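Side-chain contacts in DUF655 domain-containing protein (Archaeoglobus fulgidus, PDB 2I5H), which is of unknown function but, as a DUF655 protein of the helix-hairpin-helix clan, may bind nucleic acid: residues 44-49 / 55-60; 71-74 / 78-81; 89-94 / 184-189; 40-45 / 84-89. All coordinates share one frame; numbering follows the deposited sequence.

Overall arrangement
Following the chain from the N terminus, contact 1 comes first to completion: 44-49 and 55-60 form a beta hairpin in the middle of the antiparallel sheet. Contact 4 starts just before and at the head of strand 44-49, at 40-45, sharing Leu44 and Ala45 with contact 1, but closes much later, at 84-89. Contact 2, between 71-74 and 78-81, is nested inside that long loop. It folds the connection between the two outermost strands, 71-73 and 82-88. Contacts 1, 2 and 4 therefore all belong to the sheet region. Contact 3 opens at 89-94, sharing Leu89 with contact 4. It ties the exit from the sheet to the end of helix 173-186.

Contact 1. Residues 44-49 / 55-60; sequences LAQVVG and LLEVSI
Leu44 to Val48 run antiparallel to Leu55 to Ser59, with the strand axes 4.7 Å apart at their closest and 146° between their directions. Ala45 with Val58 and Val47 with Leu56 are the hydrogen-bonded pairs. Ala45 N to Val58 O measures 2.9 Å, and Val47 N to Leu56 O is 2.8 Å.

One face of the hairpin is apolar. Ala45 CB lies 3.8 Å from Ile60 CD1, and Val47 CG2 meets Leu56 CB at 3.9 Å. On the other face Val48 CG2 rests on Leu55 CD2, toward helix 96-111.

That second face also holds the polar pair Gln46 and Glu57. Glu57 CG is anti to the backbone N (chi1 -178°), which turns the carboxylate across to strand 44-49. Gln46 NE2 donates to Glu57 OE1 over 3.1 Å. The bond is nearly straight and lies in the amide plane. The amide and carboxylate planes are close to coplanar. Leu44 CD1 packs beside the carboxylate, 3.7 Å from Glu57 OE2.

Both groups have further partners. His31 NE2 also bonds Glu57 OE1, and Arg87 forms a salt bridge to OE2. Gln46 takes Thr95 N on OE1 and gives NE2 to Asp93 O, so its amide orientation is fixed. With an alanine in place of Glu57, Arg87 would probably lose its countercharge and the Gln46 amide one of its bonds. The buried carboxylate is gripped on both oxygens, and the nearby arginine would be expected to favour its charged form.

Contact 2. Residues 71-74 / 78-81; sequences RVYI and ERDV
Tyr73 and Arg79 make the close part of this contact. Tyr73 CD2 lies 3.5 Å from Glu78 O and 3.8 Å from Arg79 CG, both coming obliquely to the ring. The two side chains cross at about a right angle, and ring and guanidinium planes are 63° apart. With chi1 at 179° the Tyr73 ring lies trans to its amide nitrogen, where CD2 can touch Glu78 O. The Arg79 chain is extended from CG to NE and passes by Tyr73 O. Its guanidinium reaches the end of the first segment, where Arg79 NH2 is 3.2 Å from Ile74 O. Gly75 O takes its NE and Tyr83 O its NH1, while Gly77 N bonds the Tyr73 hydroxyl.

The contact joins the end of edge strand 71-73 to the loop that leads on to strand 82-88, the other edge of the antiparallel sheet. Val72 touches Val82 on that other edge strand, consistent with a strongly curled sheet.

Elsewhere the segments are more loosely joined. Val72 CG1 and Val81 CG1 meet at 4.2 Å, their side chains again roughly perpendicular. Between the backbones sits a water. It donates to Tyr73 O at 2.7 Å and accepts from Val81 N at 3.0 Å, bridging a gap that the main chains do not close directly. The CB of Glu78 points away from strand 71-73, and the residue is exposed.

Contact 3. Residues 89-94 / 184-189; sequences LRYEDL and EIKNPQ
Tyr91 and Lys186 are brought together by their first torsions. A chi1 of -179° sets the Tyr91 ring opposite its own backbone N. Lys186 CG is anti to its carbonyl carbon (chi1 -66°), and the chain beyond is extended. The two side chains therefore lie alongside, pointing the same way.

Lys186 CE sits over one face of the ring, 3.7 Å from the ring centroid of Tyr91 and 16° off the normal. This is a CH-pi contact. Lys186 CG comes within 3.9 Å of Tyr91 CG. Ile185 CG2 touches Tyr91 CB at 4.3 Å. A water accepts from Tyr91 N and donates to Ile185 O at 2.7 Å. Replacing Tyr91 by an alanine would probably leave the Lys186 chain without its aromatic surface and free to turn.

Beside the ring, Arg90 grips Asp93 side-on: NE bonds OD2 at 2.8 Å and NH2 bonds OD1. Asp93 OD2 also accepts from Arg90 N, which pins the turn. The carboxylate of Glu92 lies over the guanidinium face.

Through the CH-pi contact the 3-10 turn 91-93, at the exit of the antiparallel sheet, joins the last helix, 173-186: a tertiary contact between the two parts of the fold.

Contact 4. Residues 40-45 / 84-89; sequences RREPLA and KIKRRL
The carboxylate of Glu42 is met by Lys86 on the syn side of OE2, with NZ 29° out of the carboxylate plane. Glu42 OE1 accepts from a water at 2.7 Å. Lys86 belongs to a classic beta bulge: it and Arg87 together face Glu57 on strand 55-60. The bulge lies in strand 82-88, the outermost strand at this side of the antiparallel sheet.

Glu42 and Lys86 approach from opposite directions across strand 55-60. Their salt bridge is short, 2.7 Å from Lys86 NZ to Glu42 OE2, and it is also a hydrogen bond. Lys86 does not reach it as a straight chain. It bends at chi2 (-66°) and chi3 (-75°), which folds CD and CE round toward the carboxylate. Lys86 CE comes within 3.4 Å of Glu42 OE2.

Ser59 touches both Glu42 and Lys86 from between. The bridge ties the loop entering strand 44-49 to an edge strand that is not its neighbour. Lys86 is exposed while Leu44 is buried, so the contact runs from the surface inward. Leu44 CD2 lies 4.2 Å from Lys86 CG, along the lysine's aliphatic part.

Contact 1. Residues 44-49 / 55-60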
loop_
_atom_site.group_PDB
_atom_site.type_symbol
_atom_site.label_atom_id
_atom_site.label_comp_id
_atom_site.label_asym_id
_atom_site.label_seq_id
_atom_site.Cartn_x
_atom_site.Cartn_y
_atom_site.Cartn_z
ATOM N N LEU A 44 -14.502 13.936 -5.027
ATOM C CA LEU A 44 -13.172 13.599 -4.547
ATOM C C LEU A 44 -12.955 12.103 -4.394
ATOM O O LEU A 44 -13.905 11.343 -4.225
ATOM C CB LEU A 44 -12.934 14.230 -3.167
ATOM C CG LEU A 44 -13.035 15.744 -2.967
ATOM C CD1 LEU A 44 -12.892 16.069 -1.469
ATOM C CD2 LEU A 44 -11.946 16.440 -3.788
ATOM N N ALA A 45 -11.694 11.690 -4.463
ATOM C CA ALA A 45 -11.335 10.300 -4.230
ATOM C C ALA A 45 -10.081 10.256 -3.359
ATOM O O ALA A 45 -9.222 11.138 -3.440
ATOM C CB ALA A 45 -11.076 9.574 -5.547
ATOM N N GLN A 46 -9.991 9.253 -2.495
ATOM C CA GLN A 46 -8.781 9.095 -1.714
ATOM C C GLN A 46 -8.107 7.906 -2.375
ATOM O O GLN A 46 -8.740 6.874 -2.618
ATOM C CB GLN A 46 -9.094 8.836 -0.240
ATOM C CG GLN A 46 -9.777 10.019 0.422
ATOM C CD GLN A 46 -9.841 9.893 1.928
ATOM O OE1 GLN A 46 -9.974 8.792 2.463
ATOM N NE2 GLN A 46 -9.761 11.024 2.621
ATOM N N VAL A 47 -6.830 8.059 -2.700
ATOM C CA VAL A 47 -6.104 7.006 -3.383
ATOM C C VAL A 47 -4.779 6.671 -2.719
ATOM O O VAL A 47 -4.271 7.431 -1.893
ATOM C CB VAL A 47 -5.842 7.402 -4.858
ATOM C CG1 VAL A 47 -7.153 7.745 -5.543
ATOM C CG2 VAL A 47 -4.880 8.601 -4.928
ATOM N N VAL A 48 -4.231 5.515 -3.076
ATOM C CA VAL A 48 -2.946 5.092 -2.544
ATOM C C VAL A 48 -2.022 4.818 -3.731
ATOM O O VAL A 48 -2.385 4.078 -4.648
ATOM C CB VAL A 48 -3.087 3.831 -1.626
ATOM C CG1 VAL A 48 -3.727 2.662 -2.383
ATOM C CG2 VAL A 48 -1.724 3.433 -1.087
ATOM N N GLY A 49 -0.854 5.458 -3.728
ATOM C CA GLY A 49 0.114 5.282 -4.806
ATOM C C GLY A 49 0.640 3.860 -4.909
ATOM O O GLY A 49 0.930 3.228 -3.894
ATOM N N LEU A 55 -0.490 8.298 0.311
ATOM C CA LEU A 55 -1.930 8.525 0.418
ATOM C C LEU A 55 -2.231 9.919 -0.111
ATOM O O LEU A 55 -1.637 10.908 0.338
ATOM C CB LEU A 55 -2.401 8.428 1.870
ATOM C CG LEU A 55 -2.146 7.107 2.598
ATOM C CD1 LEU A 55 -2.733 7.206 4.009
ATOM C CD2 LEU A 55 -2.785 5.951 1.848
ATOM N N LEU A 56 -3.166 9.998 -1.052
ATOM C CA LEU A 56 -3.521 11.272 -1.660
ATOM C C LEU A 56 -5.018 11.484 -1.782
ATOM O O LEU A 56 -5.793 10.535 -1.911
ATOM C CB LEU A 56 -2.920 11.357 -3.079
ATOM C CG LEU A 56 -1.401 11.238 -3.256
ATOM C CD1 LEU A 56 -1.045 11.037 -4.731
ATOM C CD2 LEU A 56 -0.739 12.484 -2.719
ATOM N N GLU A 57 -5.420 12.748 -1.736
ATOM C CA GLU A 57 -6.811 13.095 -1.943
ATOM C C GLU A 57 -6.755 13.849 -3.272
ATOM O O GLU A 57 -5.920 14.742 -3.450
ATOM C CB GLU A 57 -7.323 14.000 -0.827
ATOM C CG GLU A 57 -8.786 14.351 -0.968
ATOM C CD GLU A 57 -9.431 14.696 0.364
ATOM O OE1 GLU A 57 -9.579 13.793 1.221
ATOM O OE2 GLU A 57 -9.781 15.871 0.552
ATOM N N VAL A 58 -7.609 13.460 -4.210
ATOM C CA VAL A 58 -7.638 14.085 -5.531
ATOM C C VAL A 58 -9.060 14.410 -5.951
ATOM O O VAL A 58 -10.005 13.769 -5.504
ATOM C CB VAL A 58 -7.062 13.128 -6.601
ATOM C CG1 VAL A 58 -5.693 12.633 -6.180
ATOM C CG2 VAL A 58 -8.004 11.942 -6.791
ATOM N N SER A 59 -9.217 15.407 -6.819
ATOM C CA SER A 59 -10.541 15.713 -7.330
ATOM C C SER A 59 -10.714 14.820 -8.568
ATOM O O SER A 59 -9.732 14.406 -9.193
ATOM C CB SER A 59 -10.668 17.194 -7.701
ATOM O OG SER A 59 -9.561 17.632 -8.464
ATOM N N ILE A 60 -11.959 14.514 -8.900
ATOM C CA ILE A 60 -12.258 13.650 -10.038
ATOM C C ILE A 60 -12.991 14.456 -11.110
ATOM O O ILE A 60 -13.793 15.326 -10.794
ATOM C CB ILE A 60 -13.131 12.444 -9.577
ATOM C CG1 ILE A 60 -12.351 11.591 -8.563
ATOM C CG2 ILE A 60 -13.553 11.593 -10.771
ATOM C CD1 ILE A 60 -11.051 11.005 -9.090
#

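Contact 2. Residues 71-74 / 78-81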
loop_
_atom_site.group_PDB
_atom_site.type_symbol
_atom_site.label_atom_id
_atom_site.label_comp_id
_atom_site.label_asym_id
_atom_site.label_seq_id
_atom_site.Cartn_x
_atom_site.Cartn_y
_atom_site.Cartn_z
ATOM N N ARG A 71 -7.390 1.656 -10.948
ATOM C CA ARG A 71 -6.046 2.197 -11.056
ATOM C C ARG A 71 -6.183 3.479 -11.869
ATOM O O ARG A 71 -6.699 3.460 -12.989
ATOM C CB ARG A 71 -5.130 1.202 -11.773
ATOM C CG ARG A 71 -3.700 1.674 -11.946
ATOM C CD ARG A 71 -2.847 0.595 -12.596
ATOM N NE ARG A 71 -1.434 0.963 -12.654
ATOM C CZ ARG A 71 -0.760 1.189 -13.777
ATOM N NH1 ARG A 71 -1.364 1.090 -14.955
ATOM N NH2 ARG A 71 0.526 1.502 -13.721
ATOM N N VAL A 72 -5.739 4.598 -11.307
ATOM C CA VAL A 72 -5.854 5.869 -12.002
ATOM C C VAL A 72 -4.513 6.543 -12.213
ATOM O O VAL A 72 -3.596 6.421 -11.400
ATOM C CB VAL A 72 -6.784 6.849 -11.246
ATOM C CG1 VAL A 72 -8.197 6.289 -11.206
ATOM C CG2 VAL A 72 -6.255 7.088 -9.824
ATOM N N TYR A 73 -4.404 7.251 -13.327
ATOM C CA TYR A 73 -3.180 7.947 -13.655
ATOM C C TYR A 73 -3.177 9.300 -12.960
ATOM O O TYR A 73 -4.139 10.063 -13.060
ATOM C CB TYR A 73 -3.078 8.133 -15.171
ATOM C CG TYR A 73 -1.843 8.874 -15.605
ATOM C CD1 TYR A 73 -0.584 8.277 -15.532
ATOM C CD2 TYR A 73 -1.928 10.182 -16.073
ATOM C CE1 TYR A 73 0.562 8.969 -15.914
ATOM C CE2 TYR A 73 -0.788 10.883 -16.459
ATOM C CZ TYR A 73 0.450 10.269 -16.376
ATOM O OH TYR A 73 1.575 10.964 -16.748
ATOM N N ILE A 74 -2.102 9.581 -12.229
ATOM C CA ILE A 74 -1.972 10.850 -11.529
ATOM C C ILE A 74 -0.683 11.569 -11.922
ATOM O O ILE A 74 -0.213 12.454 -11.205
ATOM C CB ILE A 74 -1.994 10.644 -9.997
ATOM C CG1 ILE A 74 -0.909 9.647 -9.582
ATOM C CG2 ILE A 74 -3.364 10.116 -9.575
ATOM C CD1 ILE A 74 -0.691 9.560 -8.063
ATOM N N GLU A 78 -1.852 13.899 -19.738
ATOM C CA GLU A 78 -3.306 13.958 -19.744
ATOM C C GLU A 78 -3.833 12.887 -18.788
ATOM O O GLU A 78 -3.385 11.744 -18.831
ATOM C CB GLU A 78 -3.829 13.672 -21.154
ATOM C CG GLU A 78 -5.328 13.814 -21.310
ATOM C CD GLU A 78 -5.803 13.368 -22.689
ATOM O OE1 GLU A 78 -4.976 13.376 -23.627
ATOM O OE2 GLU A 78 -6.994 13.027 -22.833
ATOM N N ARG A 79 -4.776 13.266 -17.930
ATOM C CA ARG A 79 -5.379 12.343 -16.962
ATOM C C ARG A 79 -6.824 12.101 -17.367
ATOM O O ARG A 79 -7.603 13.045 -17.483
ATOM C CB ARG A 79 -5.357 12.950 -15.553
ATOM C CG ARG A 79 -3.967 13.192 -14.993
ATOM C CD ARG A 79 -4.032 14.020 -13.708
ATOM N NE ARG A 79 -2.704 14.295 -13.166
ATOM C CZ ARG A 79 -2.439 15.243 -12.272
ATOM N NH1 ARG A 79 -3.410 16.018 -11.805
ATOM N NH2 ARG A 79 -1.191 15.435 -11.863
ATOM N N ASP A 80 -7.183 10.838 -17.557
ATOM C CA ASP A 80 -8.533 10.488 -17.981
ATOM C C ASP A 80 -9.590 10.520 -16.885
ATOM O O ASP A 80 -10.771 10.716 -17.175
ATOM C CB ASP A 80 -8.544 9.090 -18.610
ATOM C CG ASP A 80 -7.641 8.981 -19.820
ATOM O OD1 ASP A 80 -7.688 9.881 -20.685
ATOM O OD2 ASP A 80 -6.896 7.985 -19.914
ATOM N N VAL A 81 -9.175 10.337 -15.633
ATOM C CA VAL A 81 -10.140 10.293 -14.536
ATOM C C VAL A 81 -9.889 11.322 -13.436
ATOM O O VAL A 81 -10.812 12.024 -13.013
ATOM C CB VAL A 81 -10.176 8.870 -13.925
ATOM C CG1 VAL A 81 -11.119 8.821 -12.725
ATOM C CG2 VAL A 81 -10.638 7.874 -14.984
HETATM O O HOH W 1 -6.581 9.866 -14.219
#

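Contact 3. Residues 89-94 / 184-189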
loop_
_atom_site.group_PDB
_atom_site.type_symbol
_atom_site.label_atom_id
_atom_site.label_comp_id
_atom_site.label_asym_id
_atom_site.label_seq_id
_atom_site.Cartn_x
_atom_site.Cartn_y
_atom_site.Cartn_z
ATOM N N LEU A 89 -2.138 12.840 2.312
ATOM C CA LEU A 89 -2.875 12.544 3.537
ATOM C C LEU A 89 -2.117 11.706 4.550
ATOM O O LEU A 89 -1.222 10.955 4.195
ATOM C CB LEU A 89 -4.157 11.785 3.184
ATOM C CG LEU A 89 -5.092 12.393 2.135
ATOM C CD1 LEU A 89 -6.185 11.387 1.784
ATOM C CD2 LEU A 89 -5.689 13.682 2.666
ATOM N N ARG A 90 -2.499 11.847 5.819
ATOM C CA ARG A 90 -1.939 11.036 6.891
ATOM C C ARG A 90 -2.967 9.913 7.002
ATOM O O ARG A 90 -4.071 10.018 6.467
ATOM C CB ARG A 90 -1.916 11.793 8.224
ATOM C CG ARG A 90 -1.067 13.038 8.234
ATOM C CD ARG A 90 -1.394 13.892 9.465
ATOM N NE ARG A 90 -2.788 14.320 9.460
ATOM C CZ ARG A 90 -3.338 15.126 10.365
ATOM N NH1 ARG A 90 -2.606 15.602 11.367
ATOM N NH2 ARG A 90 -4.620 15.463 10.260
ATOM N N TYR A 91 -2.623 8.839 7.699
ATOM C CA TYR A 91 -3.572 7.747 7.843
ATOM C C TYR A 91 -4.894 8.220 8.458
ATOM O O TYR A 91 -5.968 7.771 8.057
ATOM C CB TYR A 91 -2.983 6.644 8.717
ATOM C CG TYR A 91 -3.926 5.479 8.878
ATOM C CD1 TYR A 91 -4.052 4.516 7.880
ATOM C CD2 TYR A 91 -4.713 5.353 10.022
ATOM C CE1 TYR A 91 -4.940 3.448 8.017
ATOM C CE2 TYR A 91 -5.599 4.296 10.170
ATOM C CZ TYR A 91 -5.710 3.347 9.171
ATOM O OH TYR A 91 -6.579 2.288 9.324
ATOM N N GLU A 92 -4.815 9.133 9.423
ATOM C CA GLU A 92 -6.013 9.628 10.105
ATOM C C GLU A 92 -6.958 10.421 9.214
ATOM O O GLU A 92 -8.141 10.551 9.519
ATOM C CB GLU A 92 -5.622 10.494 11.306
ATOM C CG GLU A 92 -4.892 11.783 10.939
ATOM C CD GLU A 92 -4.312 12.487 12.146
ATOM O OE1 GLU A 92 -4.973 13.395 12.699
ATOM O OE2 GLU A 92 -3.191 12.121 12.546
ATOM N N ASP A 93 -6.435 10.953 8.117
ATOM C CA ASP A 93 -7.257 11.739 7.203
ATOM C C ASP A 93 -8.089 10.878 6.267
ATOM O O ASP A 93 -8.949 11.390 5.555
ATOM C CB ASP A 93 -6.370 12.685 6.391
ATOM C CG ASP A 93 -5.555 13.604 7.276
ATOM O OD1 ASP A 93 -6.172 14.371 8.046
ATOM O OD2 ASP A 93 -4.310 13.558 7.207
ATOM N N LEU A 94 -7.825 9.576 6.255
ATOM C CA LEU A 94 -8.591 8.672 5.406
ATOM C C LEU A 94 -10.000 8.520 5.960
ATOM O O LEU A 94 -10.202 8.543 7.177
ATOM C CB LEU A 94 -7.935 7.290 5.345
ATOM C CG LEU A 94 -6.596 7.147 4.617
ATOM C CD1 LEU A 94 -6.088 5.724 4.795
ATOM C CD2 LEU A 94 -6.774 7.476 3.127
ATOM N N GLU A 184 4.233 1.470 8.331
ATOM C CA GLU A 184 5.024 2.620 7.908
ATOM C C GLU A 184 4.141 3.826 7.604
ATOM O O GLU A 184 4.477 4.957 7.957
ATOM C CB GLU A 184 5.877 2.245 6.692
ATOM C CG GLU A 184 6.992 1.249 7.033
ATOM C CD GLU A 184 7.822 0.823 5.834
ATOM O OE1 GLU A 184 7.723 1.466 4.770
ATOM O OE2 GLU A 184 8.592 -0.159 5.962
ATOM N N ILE A 185 3.006 3.582 6.963
ATOM C CA ILE A 185 2.081 4.662 6.643
ATOM C C ILE A 185 1.582 5.330 7.925
ATOM O O ILE A 185 1.437 6.550 7.986
ATOM C CB ILE A 185 0.876 4.134 5.842
ATOM C CG1 ILE A 185 1.342 3.706 4.448
ATOM C CG2 ILE A 185 -0.219 5.199 5.773
ATOM C CD1 ILE A 185 0.244 3.139 3.573
ATOM N N LYS A 186 1.334 4.523 8.951
ATOM C CA LYS A 186 0.852 5.040 10.226
ATOM C C LYS A 186 1.962 5.665 11.060
ATOM O O LYS A 186 1.703 6.527 11.901
ATOM C CB LYS A 186 0.193 3.928 11.042
ATOM C CG LYS A 186 -1.075 3.363 10.441
ATOM C CD LYS A 186 -1.701 2.353 11.387
ATOM C CE LYS A 186 -3.004 1.803 10.838
ATOM N NZ LYS A 186 -3.632 0.823 11.774
ATOM N N ASN A 187 3.198 5.234 10.827
ATOM C CA ASN A 187 4.330 5.753 11.586
ATOM C C ASN A 187 5.424 6.343 10.710
ATOM O O ASN A 187 6.488 5.747 10.539
ATOM C CB ASN A 187 4.922 4.650 12.465
ATOM C CG ASN A 187 3.898 4.035 13.391
ATOM O OD1 ASN A 187 3.185 3.106 13.018
ATOM N ND2 ASN A 187 3.805 4.565 14.605
ATOM N N PRO A 188 5.181 7.535 10.150
ATOM C CA PRO A 188 6.167 8.189 9.291
ATOM C C PRO A 188 7.484 8.471 10.012
ATOM O O PRO A 188 8.503 8.725 9.373
ATOM C CB PRO A 188 5.447 9.463 8.851
ATOM C CG PRO A 188 4.566 9.765 10.024
ATOM C CD PRO A 188 4.010 8.406 10.363
ATOM N N GLN A 189 7.463 8.421 11.340
ATOM C CA GLN A 189 8.673 8.672 12.112
ATOM C C GLN A 189 9.483 7.403 12.387
ATOM O O GLN A 189 10.575 7.474 12.955
ATOM C CB GLN A 189 8.335 9.374 13.434
ATOM C CG GLN A 189 7.350 8.642 14.332
ATOM C CD GLN A 189 5.956 8.562 13.738
ATOM O OE1 GLN A 189 5.380 9.575 13.333
ATOM N NE2 GLN A 189 5.403 7.359 13.695
HETATM O O HOH W 2 0.024 8.619 8.913
#

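Contact 4. Residues 40-45 / 84-89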
loop_
_atom_site.group_PDB
_atom_site.type_symbol
_atom_site.label_atom_id
_atom_site.label_comp_id
_atom_site.label_asym_id
_atom_site.label_seq_id
_atom_site.Cartn_x
_atom_site.Cartn_y
_atom_site.Cartn_z
ATOM N N ARG A 40 -20.439 24.181 -4.631
ATOM C CA ARG A 40 -19.004 24.424 -4.651
ATOM C C ARG A 40 -18.189 23.184 -4.291
ATOM O O ARG A 40 -16.958 23.191 -4.386
ATOM C CB ARG A 40 -18.652 25.582 -3.713
ATOM C CG ARG A 40 -19.232 26.922 -4.171
ATOM C CD ARG A 40 -18.368 28.073 -3.694
ATOM N NE ARG A 40 -16.975 27.826 -4.046
ATOM C CZ ARG A 40 -15.997 27.659 -3.159
ATOM N NH1 ARG A 40 -16.256 27.725 -1.859
ATOM N NH2 ARG A 40 -14.767 27.391 -3.577
ATOM N N ARG A 41 -18.872 22.114 -3.892
ATOM C CA ARG A 41 -18.182 20.881 -3.521
ATOM C C ARG A 41 -17.858 20.065 -4.764
ATOM O O ARG A 41 -18.704 19.880 -5.630
ATOM C CB ARG A 41 -19.054 20.050 -2.585
ATOM C CG ARG A 41 -19.546 20.818 -1.384
ATOM C CD ARG A 41 -20.385 19.945 -0.468
ATOM N NE ARG A 41 -21.129 20.760 0.483
ATOM C CZ ARG A 41 -22.014 20.279 1.349
ATOM N NH1 ARG A 41 -22.265 18.976 1.393
ATOM N NH2 ARG A 41 -22.668 21.107 2.157
ATOM N N GLU A 42 -16.633 19.573 -4.859
ATOM C CA GLU A 42 -16.284 18.784 -6.025
ATOM C C GLU A 42 -16.143 17.306 -5.695
ATOM O O GLU A 42 -15.978 16.922 -4.536
ATOM C CB GLU A 42 -15.003 19.330 -6.665
ATOM C CG GLU A 42 -13.730 19.178 -5.861
ATOM C CD GLU A 42 -12.646 20.149 -6.336
ATOM O OE1 GLU A 42 -12.485 20.334 -7.567
ATOM O OE2 GLU A 42 -11.950 20.722 -5.477
ATOM N N PRO A 43 -16.253 16.453 -6.713
ATOM C CA PRO A 43 -16.120 15.017 -6.469
ATOM C C PRO A 43 -14.678 14.712 -6.088
ATOM O O PRO A 43 -13.741 15.183 -6.734
ATOM C CB PRO A 43 -16.547 14.393 -7.801
ATOM C CG PRO A 43 -16.292 15.487 -8.813
ATOM C CD PRO A 43 -16.698 16.733 -8.091
ATOM N N LEU A 44 -14.502 13.936 -5.027
ATOM C CA LEU A 44 -13.172 13.599 -4.547
ATOM C C LEU A 44 -12.955 12.103 -4.394
ATOM O O LEU A 44 -13.905 11.343 -4.225
ATOM C CB LEU A 44 -12.934 14.230 -3.167
ATOM C CG LEU A 44 -13.035 15.744 -2.967
ATOM C CD1 LEU A 44 -12.892 16.069 -1.469
ATOM C CD2 LEU A 44 -11.946 16.440 -3.788
ATOM N N ALA A 45 -11.694 11.690 -4.463
ATOM C CA ALA A 45 -11.335 10.300 -4.230
ATOM C C ALA A 45 -10.081 10.256 -3.359
ATOM O O ALA A 45 -9.222 11.138 -3.440
ATOM C CB ALA A 45 -11.076 9.574 -5.547
ATOM N N LYS A 84 -7.409 17.056 -10.332
ATOM C CA LYS A 84 -6.238 17.621 -9.673
ATOM C C LYS A 84 -5.866 16.869 -8.393
ATOM O O LYS A 84 -6.723 16.259 -7.745
ATOM C CB LYS A 84 -6.512 19.085 -9.316
ATOM C CG LYS A 84 -6.853 19.984 -10.500
ATOM C CD LYS A 84 -5.675 20.102 -11.455
ATOM C CE LYS A 84 -5.977 21.079 -12.580
ATOM N NZ LYS A 84 -4.808 21.259 -13.483
ATOM N N ILE A 85 -4.584 16.901 -8.046
ATOM C CA ILE A 85 -4.126 16.280 -6.806
ATOM C C ILE A 85 -4.290 17.386 -5.765
ATOM O O ILE A 85 -3.685 18.456 -5.882
ATOM C CB ILE A 85 -2.646 15.857 -6.887
ATOM C CG1 ILE A 85 -2.470 14.786 -7.970
ATOM C CG2 ILE A 85 -2.182 15.303 -5.534
ATOM C CD1 ILE A 85 -1.045 14.279 -8.110
ATOM N N LYS A 86 -5.111 17.137 -4.748
ATOM C CA LYS A 86 -5.373 18.148 -3.724
ATOM C C LYS A 86 -4.321 18.228 -2.619
ATOM O O LYS A 86 -3.785 19.305 -2.327
ATOM C CB LYS A 86 -6.746 17.898 -3.081
ATOM C CG LYS A 86 -7.909 17.736 -4.056
ATOM C CD LYS A 86 -8.222 19.010 -4.827
ATOM C CE LYS A 86 -8.939 20.037 -3.967
ATOM N NZ LYS A 86 -9.359 21.217 -4.781
ATOM N N ARG A 87 -4.021 17.090 -2.007
ATOM C CA ARG A 87 -3.070 17.077 -0.904
ATOM C C ARG A 87 -2.721 15.669 -0.468
ATOM O O ARG A 87 -3.494 14.729 -0.664
ATOM C CB ARG A 87 -3.676 17.809 0.291
ATOM C CG ARG A 87 -5.019 17.228 0.725
ATOM C CD ARG A 87 -5.731 18.083 1.785
ATOM N NE ARG A 87 -7.148 17.723 1.899
ATOM C CZ ARG A 87 -7.997 18.255 2.778
ATOM N NH1 ARG A 87 -7.586 19.181 3.639
ATOM N NH2 ARG A 87 -9.265 17.858 2.801
ATOM N N ARG A 88 -1.541 15.535 0.122
ATOM C CA ARG A 88 -1.095 14.262 0.637
ATOM C C ARG A 88 -1.810 14.083 1.979
ATOM O O ARG A 88 -2.044 15.055 2.702
ATOM C CB ARG A 88 0.421 14.266 0.829
ATOM C CG ARG A 88 0.952 12.948 1.336
ATOM C CD ARG A 88 2.461 12.872 1.218
ATOM N NE ARG A 88 2.956 11.622 1.778
ATOM C CZ ARG A 88 4.209 11.197 1.676
ATOM N NH1 ARG A 88 5.113 11.923 1.028
ATOM N NH2 ARG A 88 4.555 10.042 2.226
ATOM N N LEU A 89 -2.138 12.840 2.312
ATOM C CA LEU A 89 -2.875 12.544 3.537
ATOM C C LEU A 89 -2.117 11.706 4.550
ATOM O O LEU A 89 -1.222 10.955 4.195
ATOM C CB LEU A 89 -4.157 11.785 3.184
ATOM C CG LEU A 89 -5.092 12.393 2.135
ATOM C CD1 LEU A 89 -6.185 11.387 1.784
ATOM C CD2 LEU A 89 -5.689 13.682 2.666
HETATM O O HOH W 3 -9.822 20.318 -8.040
#